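Side-chain contacts in DegV family protein (Thermus thermophilus, PDB 2DT8), which binds a fatty acid, seen here as palmitic acid, and carries a zinc site, its cellular role being unknown: residues V25-V30 against I36-E41; R71-A76 against D81-L86; G172-F177 against P186-K191; A217-R222 against S248-E253. All blocks are in the same frame, centred on the assembly; numbering follows the deposited sequence.

Contact 1 of 4, residues V25-V30 against I36-E41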
loop_
_atom_site.group_PDB
_atom_site.type_symbol
_atom_site.label_atom_id
_atom_site.label_comp_id
_atom_site.label_asym_id
_atom_site.label_seq_id
_atom_site.Cartn_x
_atom_site.Cartn_y
_atom_site.Cartn_z
ATOM N N VAL A 25 4.186 10.888 9.006
ATOM C CA VAL A 25 3.511 9.604 9.053
ATOM C C VAL A 25 2.780 9.340 10.361
ATOM O O VAL A 25 3.351 9.450 11.444
ATOM C CB VAL A 25 4.528 8.467 8.805
ATOM C CG1 VAL A 25 3.814 7.120 8.767
ATOM C CG2 VAL A 25 5.278 8.714 7.506
ATOM N N VAL A 26 1.502 8.994 10.242
ATOM C CA VAL A 26 0.666 8.672 11.392
ATOM C C VAL A 26 0.671 7.147 11.450
ATOM O O VAL A 26 0.261 6.481 10.501
ATOM C CB VAL A 26 -0.767 9.188 11.181
ATOM C CG1 VAL A 26 -1.638 8.789 12.357
ATOM C CG2 VAL A 26 -0.751 10.720 11.001
ATOM N N PRO A 27 1.139 6.568 12.564
ATOM C CA PRO A 27 1.177 5.107 12.657
ATOM C C PRO A 27 -0.115 4.359 12.911
ATOM O O PRO A 27 -1.034 4.877 13.544
ATOM C CB PRO A 27 2.170 4.867 13.791
ATOM C CG PRO A 27 1.894 6.005 14.707
ATOM C CD PRO A 27 1.762 7.193 13.745
ATOM N N LEU A 28 -0.173 3.143 12.372
ATOM C CA LEU A 28 -1.266 2.222 12.642
ATOM C C LEU A 28 -0.623 1.212 13.600
ATOM O O LEU A 28 0.607 1.241 13.819
ATOM C CB LEU A 28 -1.788 1.537 11.378
ATOM C CG LEU A 28 -2.947 2.328 10.744
ATOM C CD1 LEU A 28 -2.405 3.482 9.902
ATOM C CD2 LEU A 28 -3.820 1.407 9.904
ATOM N N TYR A 29 -1.431 0.323 14.167
ATOM C CA TYR A 29 -0.941 -0.620 15.157
ATOM C C TYR A 29 -1.290 -2.061 14.897
ATOM O O TYR A 29 -2.294 -2.373 14.265
ATOM C CB TYR A 29 -1.492 -0.247 16.536
ATOM C CG TYR A 29 -1.371 1.216 16.853
ATOM C CD1 TYR A 29 -2.310 2.133 16.377
ATOM C CD2 TYR A 29 -0.295 1.692 17.589
ATOM C CE1 TYR A 29 -2.172 3.499 16.627
ATOM C CE2 TYR A 29 -0.146 3.057 17.845
ATOM C CZ TYR A 29 -1.087 3.947 17.360
ATOM O OH TYR A 29 -0.945 5.288 17.614
ATOM N N VAL A 30 -0.440 -2.928 15.429
ATOM C CA VAL A 30 -0.612 -4.363 15.349
ATOM C C VAL A 30 -0.891 -4.845 16.774
ATOM O O VAL A 30 -0.164 -4.501 17.710
ATOM C CB VAL A 30 0.661 -5.054 14.835
ATOM C CG1 VAL A 30 0.467 -6.554 14.837
ATOM C CG2 VAL A 30 0.986 -4.564 13.435
ATOM N N ILE A 36 0.160 -4.115 22.032
ATOM C CA ILE A 36 -0.073 -3.251 20.879
ATOM C C ILE A 36 1.262 -2.662 20.449
ATOM O O ILE A 36 1.965 -2.060 21.261
ATOM C CB ILE A 36 -1.019 -2.109 21.248
ATOM C CG1 ILE A 36 -2.344 -2.682 21.764
ATOM C CG2 ILE A 36 -1.244 -1.215 20.035
ATOM C CD1 ILE A 36 -3.286 -1.624 22.323
ATOM N N TYR A 37 1.583 -2.812 19.166
ATOM C CA TYR A 37 2.853 -2.357 18.617
ATOM C C TYR A 37 2.652 -1.442 17.407
ATOM O O TYR A 37 1.764 -1.638 16.588
ATOM C CB TYR A 37 3.672 -3.563 18.140
ATOM C CG TYR A 37 3.945 -4.599 19.202
ATOM C CD1 TYR A 37 4.994 -4.434 20.104
ATOM C CD2 TYR A 37 3.154 -5.743 19.310
ATOM C CE1 TYR A 37 5.255 -5.382 21.084
ATOM C CE2 TYR A 37 3.404 -6.700 20.294
ATOM C CZ TYR A 37 4.458 -6.508 21.172
ATOM O OH TYR A 37 4.728 -7.444 22.143
ATOM N N ARG A 38 3.512 -0.409 17.380
ATOM C CA ARG A 38 3.441 0.495 16.249
ATOM C C ARG A 38 4.060 -0.075 14.971
ATOM O O ARG A 38 5.175 -0.581 14.962
ATOM C CB ARG A 38 4.277 1.734 16.559
ATOM C CG ARG A 38 3.614 2.719 17.499
ATOM C CD ARG A 38 4.417 3.991 17.656
ATOM N NE ARG A 38 5.491 3.904 18.643
ATOM C CZ ARG A 38 6.785 3.990 18.345
ATOM N NH1 ARG A 38 7.170 4.544 17.208
ATOM N NH2 ARG A 38 7.698 3.514 19.178
ATOM N N ASP A 39 3.275 0.084 13.892
ATOM C CA ASP A 39 3.745 -0.463 12.633
ATOM C C ASP A 39 5.172 0.036 12.345
ATOM O O ASP A 39 5.503 1.168 12.705
ATOM C CB ASP A 39 2.767 0.114 11.569
ATOM C CG ASP A 39 2.774 -0.603 10.230
ATOM O OD1 ASP A 39 3.263 -1.754 10.143
ATOM O OD2 ASP A 39 2.247 0.003 9.260
ATOM N N TRP A 40 5.995 -0.818 11.739
ATOM C CA TRP A 40 7.385 -0.516 11.367
ATOM C C TRP A 40 8.399 -0.269 12.485
ATOM O O TRP A 40 9.513 -0.794 12.439
ATOM C CB TRP A 40 7.439 0.675 10.388
ATOM C CG TRP A 40 7.009 0.305 8.978
ATOM C CD1 TRP A 40 5.783 0.500 8.412
ATOM C CD2 TRP A 40 7.804 -0.361 7.990
ATOM N NE1 TRP A 40 5.763 -0.005 7.132
ATOM C CE2 TRP A 40 6.988 -0.552 6.851
ATOM C CE3 TRP A 40 9.123 -0.839 7.965
ATOM C CZ2 TRP A 40 7.455 -1.178 5.685
ATOM C CZ3 TRP A 40 9.585 -1.462 6.806
ATOM C CH2 TRP A 40 8.751 -1.634 5.688
ATOM N N GLU A 41 8.050 0.436 13.539
ATOM C CA GLU A 41 8.935 0.837 14.628
ATOM C C GLU A 41 9.126 -0.168 15.743
ATOM O O GLU A 41 10.213 -0.270 16.316
ATOM C CB GLU A 41 8.419 2.123 15.276
ATOM C CG GLU A 41 8.217 3.298 14.355
ATOM C CD GLU A 41 9.542 3.801 13.844
ATOM O OE1 GLU A 41 10.298 4.383 14.650
ATOM O OE2 GLU A 41 9.832 3.620 12.642
#
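Tyr29 and Arg38 sit side by side in a beta hairpin, as an antiparallel non-hydrogen-bonded pair of strands 24-32 and 35-38, and Val30 with Tyr37 forms the hydrogen-bonded pair that follows. Three backbone bonds clamp the hairpin. Val30 N reaches Tyr37 O at 2.8 Å, Tyr37 N returns the bond to Val30 O, and Asp39 N meets Leu28 O at 2.9 Å, with its donor tilted 22° from the carbonyl plane. The polar side chain looks outside the hairpin: the Asp39 carboxylate is bonded to Ser9 OG and Val263 N, fixing the end of the hairpin against helix 262-268. The apolar contacts between the strands belong to the Tyr29 side chain, while Leu28 touches the bound palmitic acid. Ile36 CG2 approaches Tyr29 CB to 3.6 Å. With CG turned anti to the carbonyl carbon (chi1 -47°), the tyrosine ring stands up on that face, and its CE2 lies obliquely 3.8 Å from Arg38 CG. With an alanine here the CB contact to Ile36 would remain, but Arg38 CG would probably lose the ring beside it. It is the aliphatic part of the arginine that touches; the guanidinium lies further off, its plane 75° from the ring.

Contact 2 of 4, residues R71-A76 against D81-L86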
loop_
_atom_site.group_PDB
_atom_site.type_symbol
_atom_site.label_atom_id
_atom_site.label_comp_id
_atom_site.label_asym_id
_atom_site.label_seq_id
_atom_site.Cartn_x
_atom_site.Cartn_y
_atom_site.Cartn_z
ATOM N N ARG A 71 -3.240 15.890 16.161
ATOM C CA ARG A 71 -1.932 16.350 16.629
ATOM C C ARG A 71 -0.993 16.583 15.453
ATOM O O ARG A 71 -0.264 17.579 15.420
ATOM C CB ARG A 71 -1.307 15.332 17.581
ATOM C CG ARG A 71 0.090 15.716 18.073
ATOM C CD ARG A 71 0.707 14.675 19.017
ATOM N NE ARG A 71 -0.039 13.417 19.061
ATOM C CZ ARG A 71 -1.234 13.280 19.628
ATOM N NH1 ARG A 71 -1.739 14.271 20.355
ATOM N NH2 ARG A 71 -1.926 12.158 19.472
ATOM N N VAL A 72 -0.947 15.703 14.493
ATOM C CA VAL A 72 -0.067 15.833 13.345
ATOM C C VAL A 72 -0.514 17.017 12.476
ATOM O O VAL A 72 0.315 17.828 12.072
ATOM C CB VAL A 72 -0.017 14.502 12.552
ATOM C CG1 VAL A 72 0.796 14.668 11.281
ATOM C CG2 VAL A 72 0.620 13.415 13.433
ATOM N N TYR A 73 -1.815 17.147 12.217
ATOM C CA TYR A 73 -2.287 18.255 11.394
ATOM C C TYR A 73 -1.962 19.589 12.056
ATOM O O TYR A 73 -1.499 20.520 11.395
ATOM C CB TYR A 73 -3.806 18.179 11.150
ATOM C CG TYR A 73 -4.271 17.003 10.309
ATOM C CD1 TYR A 73 -3.387 16.317 9.466
ATOM C CD2 TYR A 73 -5.605 16.601 10.325
ATOM C CE1 TYR A 73 -3.823 15.264 8.667
ATOM C CE2 TYR A 73 -6.052 15.555 9.525
ATOM C CZ TYR A 73 -5.159 14.886 8.698
ATOM O OH TYR A 73 -5.605 13.846 7.923
ATOM N N ARG A 74 -2.145 19.715 13.334
ATOM C CA ARG A 74 -1.926 20.939 14.093
ATOM C C ARG A 74 -0.454 21.355 14.034
ATOM O O ARG A 74 -0.118 22.524 13.890
ATOM C CB ARG A 74 -2.342 20.740 15.554
ATOM C CG ARG A 74 -2.049 21.947 16.429
ATOM C CD ARG A 74 -2.752 21.876 17.784
ATOM N NE ARG A 74 -2.523 20.612 18.477
ATOM C CZ ARG A 74 -3.389 19.603 18.507
ATOM N NH1 ARG A 74 -4.586 19.720 17.936
ATOM N NH2 ARG A 74 -3.059 18.471 19.113
ATOM N N GLU A 75 0.391 20.313 14.114
ATOM C CA GLU A 75 1.813 20.599 14.115
ATOM C C GLU A 75 2.285 21.034 12.713
ATOM O O GLU A 75 3.076 21.950 12.537
ATOM C CB GLU A 75 2.602 19.333 14.549
ATOM C CG GLU A 75 2.487 19.060 16.042
ATOM C CD GLU A 75 3.081 17.727 16.454
ATOM O OE1 GLU A 75 3.265 16.851 15.578
ATOM O OE2 GLU A 75 3.343 17.543 17.662
ATOM N N ALA A 76 1.665 20.352 11.735
ATOM C CA ALA A 76 2.046 20.644 10.366
ATOM C C ALA A 76 1.621 22.058 9.936
ATOM O O ALA A 76 2.347 22.788 9.252
ATOM C CB ALA A 76 1.366 19.646 9.385
ATOM N N ASP A 81 0.313 26.065 5.130
ATOM C CA ASP A 81 -1.001 26.649 4.922
ATOM C C ASP A 81 -2.060 25.583 4.697
ATOM O O ASP A 81 -3.246 25.823 4.907
ATOM C CB ASP A 81 -0.986 27.561 3.692
ATOM C CG ASP A 81 0.012 28.684 3.813
ATOM O OD1 ASP A 81 -0.099 29.470 4.775
ATOM O OD2 ASP A 81 0.905 28.780 2.945
ATOM N N HIS A 82 -1.625 24.401 4.278
ATOM C CA HIS A 82 -2.566 23.339 3.959
ATOM C C HIS A 82 -1.904 21.977 4.106
ATOM O O HIS A 82 -0.688 21.851 3.934
ATOM C CB HIS A 82 -3.044 23.520 2.509
ATOM C CG HIS A 82 -4.297 22.771 2.175
ATOM N ND1 HIS A 82 -5.550 23.330 2.308
ATOM C CD2 HIS A 82 -4.494 21.509 1.721
ATOM C CE1 HIS A 82 -6.465 22.445 1.948
ATOM N NE2 HIS A 82 -5.852 21.334 1.588
ATOM N N VAL A 83 -2.716 20.970 4.420
ATOM C CA VAL A 83 -2.233 19.604 4.567
ATOM C C VAL A 83 -2.944 18.696 3.572
ATOM O O VAL A 83 -4.175 18.715 3.462
ATOM C CB VAL A 83 -2.504 19.056 5.990
ATOM C CG1 VAL A 83 -2.204 17.551 6.046
ATOM C CG2 VAL A 83 -1.627 19.771 6.997
ATOM N N LEU A 84 -2.163 17.926 2.819
ATOM C CA LEU A 84 -2.716 16.969 1.873
ATOM C C LEU A 84 -2.429 15.634 2.566
ATOM O O LEU A 84 -1.262 15.286 2.781
ATOM C CB LEU A 84 -1.995 17.083 0.528
ATOM C CG LEU A 84 -2.396 16.057 -0.528
ATOM C CD1 LEU A 84 -3.901 16.100 -0.766
ATOM C CD2 LEU A 84 -1.644 16.368 -1.825
ATOM N N SER A 85 -3.494 14.920 2.931
ATOM C CA SER A 85 -3.417 13.661 3.683
ATOM C C SER A 85 -3.861 12.482 2.809
ATOM O O SER A 85 -5.043 12.363 2.479
ATOM C CB SER A 85 -4.331 13.805 4.910
ATOM O OG SER A 85 -3.874 13.069 6.040
ATOM N N LEU A 86 -2.913 11.618 2.442
ATOM C CA LEU A 86 -3.142 10.463 1.564
ATOM C C LEU A 86 -3.164 9.165 2.373
ATOM O O LEU A 86 -2.271 8.877 3.158
ATOM C CB LEU A 86 -2.044 10.382 0.499
ATOM C CG LEU A 86 -2.302 11.211 -0.761
ATOM C CD1 LEU A 86 -2.533 12.659 -0.400
ATOM C CD2 LEU A 86 -1.129 11.072 -1.715
#
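Tyr73 and Ala76 of helix 66-76 meet Val83 and Ser85 of strand 82-87 where the helix runs roughly antiparallel to the strand, at 141° between the short segment axes. These axes approach to 8.9 Å. The arrangement is alpha/beta: the helix lies on one face of the mixed sheet that also holds strands 3-8 and 110-114, while helix 139-151 packs on Leu84 and Leu86. Ala76 CB meets Val83 CG2 at 3.8 Å, and the other methyl, Val83 CG1, lies 3.8 Å from Tyr73 CD1; the valine thus spends one branch on each helix residue, its side chain crossing the tyrosine's at about a right angle. A chi1 of -66° carries the Tyr73 ring along the sheet until its OH is 2.7 Å from Ser85 OG, a hydrogen bond in which either hydroxyl could donate. Ser85 OG lies at the ring edge, in its plane. Phenylalanine in place of Tyr73 would probably keep the contact with Val83 but leave Ser85 OG without this partner. The Tyr73 side chain is about 7 Å from that of the zinc ligand Glu105. Because Ser85 OG is also bonded to His87 NE2, the buried phenol joins a short polar chain inside otherwise apolar packing.

Contact 3 of 4, residues G172-F177 against P186-K191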
loop_
_atom_site.group_PDB
_atom_site.type_symbol
_atom_site.label_atom_id
_atom_site.label_comp_id
_atom_site.label_asym_id
_atom_site.label_seq_id
_atom_site.Cartn_x
_atom_site.Cartn_y
_atom_site.Cartn_z
ATOM N N GLY A 172 -12.174 -9.705 0.389
ATOM C CA GLY A 172 -12.948 -9.214 -0.739
ATOM C C GLY A 172 -13.278 -10.282 -1.770
ATOM O O GLY A 172 -13.741 -11.366 -1.422
ATOM N N GLY A 173 -13.056 -9.966 -3.045
ATOM C CA GLY A 173 -13.350 -10.899 -4.122
ATOM C C GLY A 173 -12.488 -12.146 -4.160
ATOM O O GLY A 173 -12.780 -13.089 -4.896
ATOM N N ALA A 174 -11.402 -12.163 -3.394
ATOM C CA ALA A 174 -10.535 -13.335 -3.376
ATOM C C ALA A 174 -11.249 -14.494 -2.690
ATOM O O ALA A 174 -10.763 -15.619 -2.673
ATOM C CB ALA A 174 -9.223 -13.021 -2.655
ATOM N N GLN A 175 -12.410 -14.207 -2.117
ATOM C CA GLN A 175 -13.172 -15.253 -1.454
ATOM C C GLN A 175 -13.584 -16.316 -2.465
ATOM O O GLN A 175 -13.812 -17.468 -2.103
ATOM C CB GLN A 175 -14.417 -14.669 -0.814
ATOM C CG GLN A 175 -15.214 -15.672 -0.022
ATOM C CD GLN A 175 -15.221 -15.322 1.438
ATOM O OE1 GLN A 175 -14.416 -15.826 2.221
ATOM N NE2 GLN A 175 -16.112 -14.413 1.813
ATOM N N ALA A 176 -13.677 -15.921 -3.732
ATOM C CA ALA A 176 -14.065 -16.849 -4.791
ATOM C C ALA A 176 -13.041 -17.972 -4.930
ATOM O O ALA A 176 -13.344 -19.033 -5.471
ATOM C CB ALA A 176 -14.208 -16.103 -6.120
ATOM N N PHE A 177 -11.824 -17.743 -4.442
ATOM C CA PHE A 177 -10.786 -18.763 -4.536
ATOM C C PHE A 177 -10.774 -19.709 -3.345
ATOM O O PHE A 177 -10.147 -20.760 -3.403
ATOM C CB PHE A 177 -9.396 -18.125 -4.662
ATOM C CG PHE A 177 -9.138 -17.456 -5.986
ATOM C CD1 PHE A 177 -9.888 -17.785 -7.114
ATOM C CD2 PHE A 177 -8.119 -16.517 -6.111
ATOM C CE1 PHE A 177 -9.626 -17.186 -8.349
ATOM C CE2 PHE A 177 -7.847 -15.912 -7.340
ATOM C CZ PHE A 177 -8.605 -16.249 -8.461
ATOM N N PRO A 186 -2.654 -18.216 -6.005
ATOM C CA PRO A 186 -3.595 -17.149 -6.349
ATOM C C PRO A 186 -2.924 -15.868 -6.813
ATOM O O PRO A 186 -1.860 -15.501 -6.316
ATOM C CB PRO A 186 -4.351 -16.935 -5.046
ATOM C CG PRO A 186 -3.252 -17.101 -4.020
ATOM C CD PRO A 186 -2.479 -18.318 -4.542
ATOM N N VAL A 187 -3.537 -15.210 -7.790
ATOM C CA VAL A 187 -3.033 -13.931 -8.268
ATOM C C VAL A 187 -4.171 -12.969 -7.972
ATOM O O VAL A 187 -5.312 -13.173 -8.405
ATOM C CB VAL A 187 -2.703 -13.967 -9.765
ATOM C CG1 VAL A 187 -2.234 -12.590 -10.223
ATOM C CG2 VAL A 187 -1.601 -15.002 -10.014
ATOM N N LEU A 188 -3.857 -11.933 -7.212
ATOM C CA LEU A 188 -4.861 -10.971 -6.775
ATOM C C LEU A 188 -4.578 -9.543 -7.216
ATOM O O LEU A 188 -3.469 -9.211 -7.626
ATOM C CB LEU A 188 -4.944 -11.008 -5.244
ATOM C CG LEU A 188 -5.166 -12.393 -4.623
ATOM C CD1 LEU A 188 -5.267 -12.262 -3.110
ATOM C CD2 LEU A 188 -6.428 -13.020 -5.185
ATOM N N THR A 189 -5.596 -8.695 -7.108
ATOM C CA THR A 189 -5.464 -7.284 -7.465
ATOM C C THR A 189 -6.428 -6.504 -6.573
ATOM O O THR A 189 -6.967 -7.046 -5.602
ATOM C CB THR A 189 -5.801 -7.060 -8.982
ATOM O OG1 THR A 189 -5.529 -5.698 -9.350
ATOM C CG2 THR A 189 -7.265 -7.372 -9.271
ATOM N N LEU A 190 -6.587 -5.218 -6.861
ATOM C CA LEU A 190 -7.550 -4.390 -6.147
ATOM C C LEU A 190 -8.319 -3.608 -7.201
ATOM O O LEU A 190 -7.743 -3.172 -8.196
ATOM C CB LEU A 190 -6.873 -3.396 -5.194
ATOM C CG LEU A 190 -6.389 -3.937 -3.844
ATOM C CD1 LEU A 190 -4.986 -4.479 -3.986
ATOM C CD2 LEU A 190 -6.417 -2.823 -2.802
ATOM N N LYS A 191 -9.621 -3.464 -7.003
ATOM C CA LYS A 191 -10.454 -2.678 -7.909
ATOM C C LYS A 191 -11.336 -1.842 -6.995
ATOM O O LYS A 191 -11.936 -2.366 -6.059
ATOM C CB LYS A 191 -11.310 -3.576 -8.811
ATOM C CG LYS A 191 -10.483 -4.400 -9.794
ATOM C CD LYS A 191 -9.718 -3.507 -10.771
ATOM C CE LYS A 191 -8.763 -4.330 -11.626
ATOM N NZ LYS A 191 -8.059 -3.497 -12.640
#
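Leu188 CD2 is the shared contact point, 3.8 Å from Ala174 CB and 3.9 Å from Phe177 CE2, so one methyl touches both residues of the 172-177 segment that face the strand. The leucine and phenylalanine side chains slide past each other in opposite directions. At the other end of the contact, Phe177 CD2 lies 3.9 Å from Pro186 CB, the two side chains crossing at a slant. Val187 O lies at the ring edge, in its plane, 3.9 Å from Phe177 CE2. The phenylalanine is brought here by a chi1 of -71°, which sets CG beside its own backbone N and directs the ring toward the strand. The fold element behind these atoms is the connection between helix 163-168 and strand 185-191: it makes a short 3-10 turn at Gly173 and Ala174, then coils back over the two-stranded antiparallel sheet of 185-191 and 194-201. Backbone bonds hold the coil, among them Phe177 N to Ala174 O at 3.0 Å, which ties the two apolar residues of the segment together. Further out, Gly173 is bonded through its backbone to Val195, linking the coil to strand 194-201, and Phe177 also packs on Ala197 and Arg200 of that strand. Strand 185-191 is also bonded to strand 154-158, through the backbones of Leu188 and Phe157, and Leu190, two residues along from Leu188, touches the bound palmitic acid.

Contact 4 of 4, residues A217-R222 against S248-E253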
loop_
_atom_site.group_PDB
_atom_site.type_symbol
_atom_site.label_atom_id
_atom_site.label_comp_id
_atom_site.label_asym_id
_atom_site.label_seq_id
_atom_site.Cartn_x
_atom_site.Cartn_y
_atom_site.Cartn_z
ATOM N N ALA A 217 -0.151 -6.140 -20.790
ATOM C CA ALA A 217 -1.436 -5.684 -21.318
ATOM C C ALA A 217 -1.740 -4.279 -20.798
ATOM O O ALA A 217 -2.140 -3.397 -21.565
ATOM C CB ALA A 217 -2.544 -6.641 -20.915
ATOM N N TRP A 218 -1.549 -4.069 -19.498
ATOM C CA TRP A 218 -1.789 -2.757 -18.893
ATOM C C TRP A 218 -0.794 -1.701 -19.392
ATOM O O TRP A 218 -1.156 -0.534 -19.590
ATOM C CB TRP A 218 -1.676 -2.849 -17.362
ATOM C CG TRP A 218 -1.710 -1.518 -16.677
ATOM C CD1 TRP A 218 -2.820 -0.821 -16.289
ATOM C CD2 TRP A 218 -0.586 -0.690 -16.365
ATOM N NE1 TRP A 218 -2.455 0.387 -15.756
ATOM C CE2 TRP A 218 -1.088 0.496 -15.782
ATOM C CE3 TRP A 218 0.802 -0.836 -16.505
ATOM C CZ2 TRP A 218 -0.260 1.539 -15.366
ATOM C CZ3 TRP A 218 1.630 0.200 -16.090
ATOM C CH2 TRP A 218 1.095 1.372 -15.519
ATOM N N ALA A 219 0.457 -2.113 -19.593
ATOM C CA ALA A 219 1.539 -1.217 -20.012
ATOM C C ALA A 219 1.463 -0.646 -21.428
ATOM O O ALA A 219 2.155 0.332 -21.738
ATOM C CB ALA A 219 2.886 -1.930 -19.831
ATOM N N GLU A 220 0.647 -1.175 -22.221
ATOM C CA GLU A 220 0.561 -0.738 -23.615
ATOM C C GLU A 220 0.462 0.777 -23.800
ATOM O O GLU A 220 -0.456 1.419 -23.298
ATOM C CB GLU A 220 -0.629 -1.415 -24.290
ATOM C CG GLU A 220 -0.625 -1.318 -25.804
ATOM C CD GLU A 220 0.432 -2.204 -26.423
ATOM O OE1 GLU A 220 0.799 -3.212 -25.786
ATOM O OE2 GLU A 220 0.887 -1.901 -27.547
ATOM N N GLY A 221 1.258 1.211 -24.757
ATOM C CA GLY A 221 1.271 2.636 -25.058
ATOM C C GLY A 221 1.927 3.595 -24.077
ATOM O O GLY A 221 2.010 4.793 -24.348
ATOM N N ARG A 222 2.410 3.095 -22.945
ATOM C CA ARG A 222 3.024 3.964 -21.950
ATOM C C ARG A 222 4.525 4.134 -22.181
ATOM O O ARG A 222 5.249 3.162 -22.416
ATOM C CB ARG A 222 2.742 3.410 -20.544
ATOM C CG ARG A 222 1.247 3.254 -20.236
ATOM C CD ARG A 222 1.009 2.477 -18.938
ATOM N NE ARG A 222 -0.363 1.982 -18.858
ATOM C CZ ARG A 222 -1.397 2.690 -18.408
ATOM N NH1 ARG A 222 -1.219 3.931 -17.980
ATOM N NH2 ARG A 222 -2.611 2.153 -18.398
ATOM N N SER A 248 11.677 -7.197 -19.370
ATOM C CA SER A 248 10.541 -7.321 -20.279
ATOM C C SER A 248 10.650 -6.431 -21.515
ATOM O O SER A 248 9.938 -6.637 -22.500
ATOM C CB SER A 248 9.246 -6.966 -19.544
ATOM O OG SER A 248 9.239 -5.589 -19.214
ATOM N N GLY A 249 11.530 -5.440 -21.460
ATOM C CA GLY A 249 11.670 -4.530 -22.576
ATOM C C GLY A 249 10.700 -3.364 -22.445
ATOM O O GLY A 249 10.662 -2.489 -23.308
ATOM N N LEU A 250 9.893 -3.363 -21.385
ATOM C CA LEU A 250 8.960 -2.259 -21.152
ATOM C C LEU A 250 9.801 -1.137 -20.542
ATOM O O LEU A 250 10.832 -1.401 -19.921
ATOM C CB LEU A 250 7.829 -2.688 -20.212
ATOM C CG LEU A 250 6.903 -3.738 -20.838
ATOM C CD1 LEU A 250 5.825 -4.141 -19.853
ATOM C CD2 LEU A 250 6.276 -3.183 -22.110
ATOM N N PRO A 251 9.386 0.129 -20.716
ATOM C CA PRO A 251 10.127 1.280 -20.186
ATOM C C PRO A 251 9.923 1.596 -18.703
ATOM O O PRO A 251 9.336 2.617 -18.345
ATOM C CB PRO A 251 9.675 2.422 -21.092
ATOM C CG PRO A 251 8.243 2.069 -21.354
ATOM C CD PRO A 251 8.264 0.569 -21.568
ATOM N N VAL A 252 10.433 0.719 -17.845
ATOM C CA VAL A 252 10.319 0.886 -16.393
ATOM C C VAL A 252 11.534 1.673 -15.904
ATOM O O VAL A 252 12.654 1.143 -15.846
ATOM C CB VAL A 252 10.257 -0.491 -15.700
ATOM C CG1 VAL A 252 10.065 -0.335 -14.201
ATOM C CG2 VAL A 252 9.114 -1.294 -16.297
ATOM N N GLU A 253 11.254 2.898 -15.545
ATOM C CA GLU A 253 12.342 3.759 -15.095
ATOM C C GLU A 253 12.647 3.756 -13.595
ATOM O O GLU A 253 13.667 4.256 -13.140
ATOM C CB GLU A 253 12.102 5.208 -15.532
ATOM C CG GLU A 253 10.807 5.830 -15.041
ATOM C CD GLU A 253 10.775 7.330 -15.267
ATOM O OE1 GLU A 253 11.178 7.767 -16.365
ATOM O OE2 GLU A 253 10.339 8.070 -14.356
#
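The end of helix 204-219 and the loop leading into strand 252-259 meet here, at the edge of the four-stranded sheet, through a type II beta turn from Ala219 to Arg222 on one side and an inverse gamma turn centred on Pro251 on the other. Two contacts join them. Ala219 CB is 3.7 Å from Leu250 CD1; an extended second torsion in the leucine (chi2 179°) sends that methyl toward the helix. Past the turn, Pro251 CG comes within 3.4 Å of the carbonyl oxygen Arg222 O. Each side is braced from within. The beta turn is closed by Arg222 N to Ala219 O at 3.0 Å, and the positive phi of Gly221 would bring any CB into collision with the carbonyl before it. The Arg222 side chain folds back on the helix end: NE lies 3.4 Å above the plane of the Trp218 ring, over its centre, and bonds to Trp218 O at 2.7 Å, with the oxygen in the guanidinium plane. Arg222 NH1 forms a salt bridge with Asp152 and a hydrogen bond with Ser279 OG. In the other segment, Ser248 OG accepts Leu250 N at 3.2 Å, an ST turn that shapes the approach to Leu250. The chemistry across the contact is therefore one methyl-methyl contact and one CH group against a carbonyl oxygen, while the polar bonds work within each turn: the arginine probably steadies the helix end by using a late carbonyl oxygen and a tryptophan face at once.

The touching residues of contacts 2 and 3 are all buried, whereas contacts 1 and 4 are only partly so. Contacts 1 and 2 serve the same six-stranded sheet and touch through Val26 CG2 and Val72 CG2, 3.9 Å apart; contact 3 lies on the two-stranded sheet and contact 4 at the edge of the four-stranded one. Their chemistry follows: backbone strand pairing dominates contact 1, a single hydroxyl pair is set among apolar groups in contact 2, and segments are joined in contact 3 by apolar packing, in contact 4 by one apolar contact and a proline carbon against a carbonyl oxygen. Palmitic acid touches residues of contacts 1 and 3; contacts 3 and 4 both lie away from the zinc site.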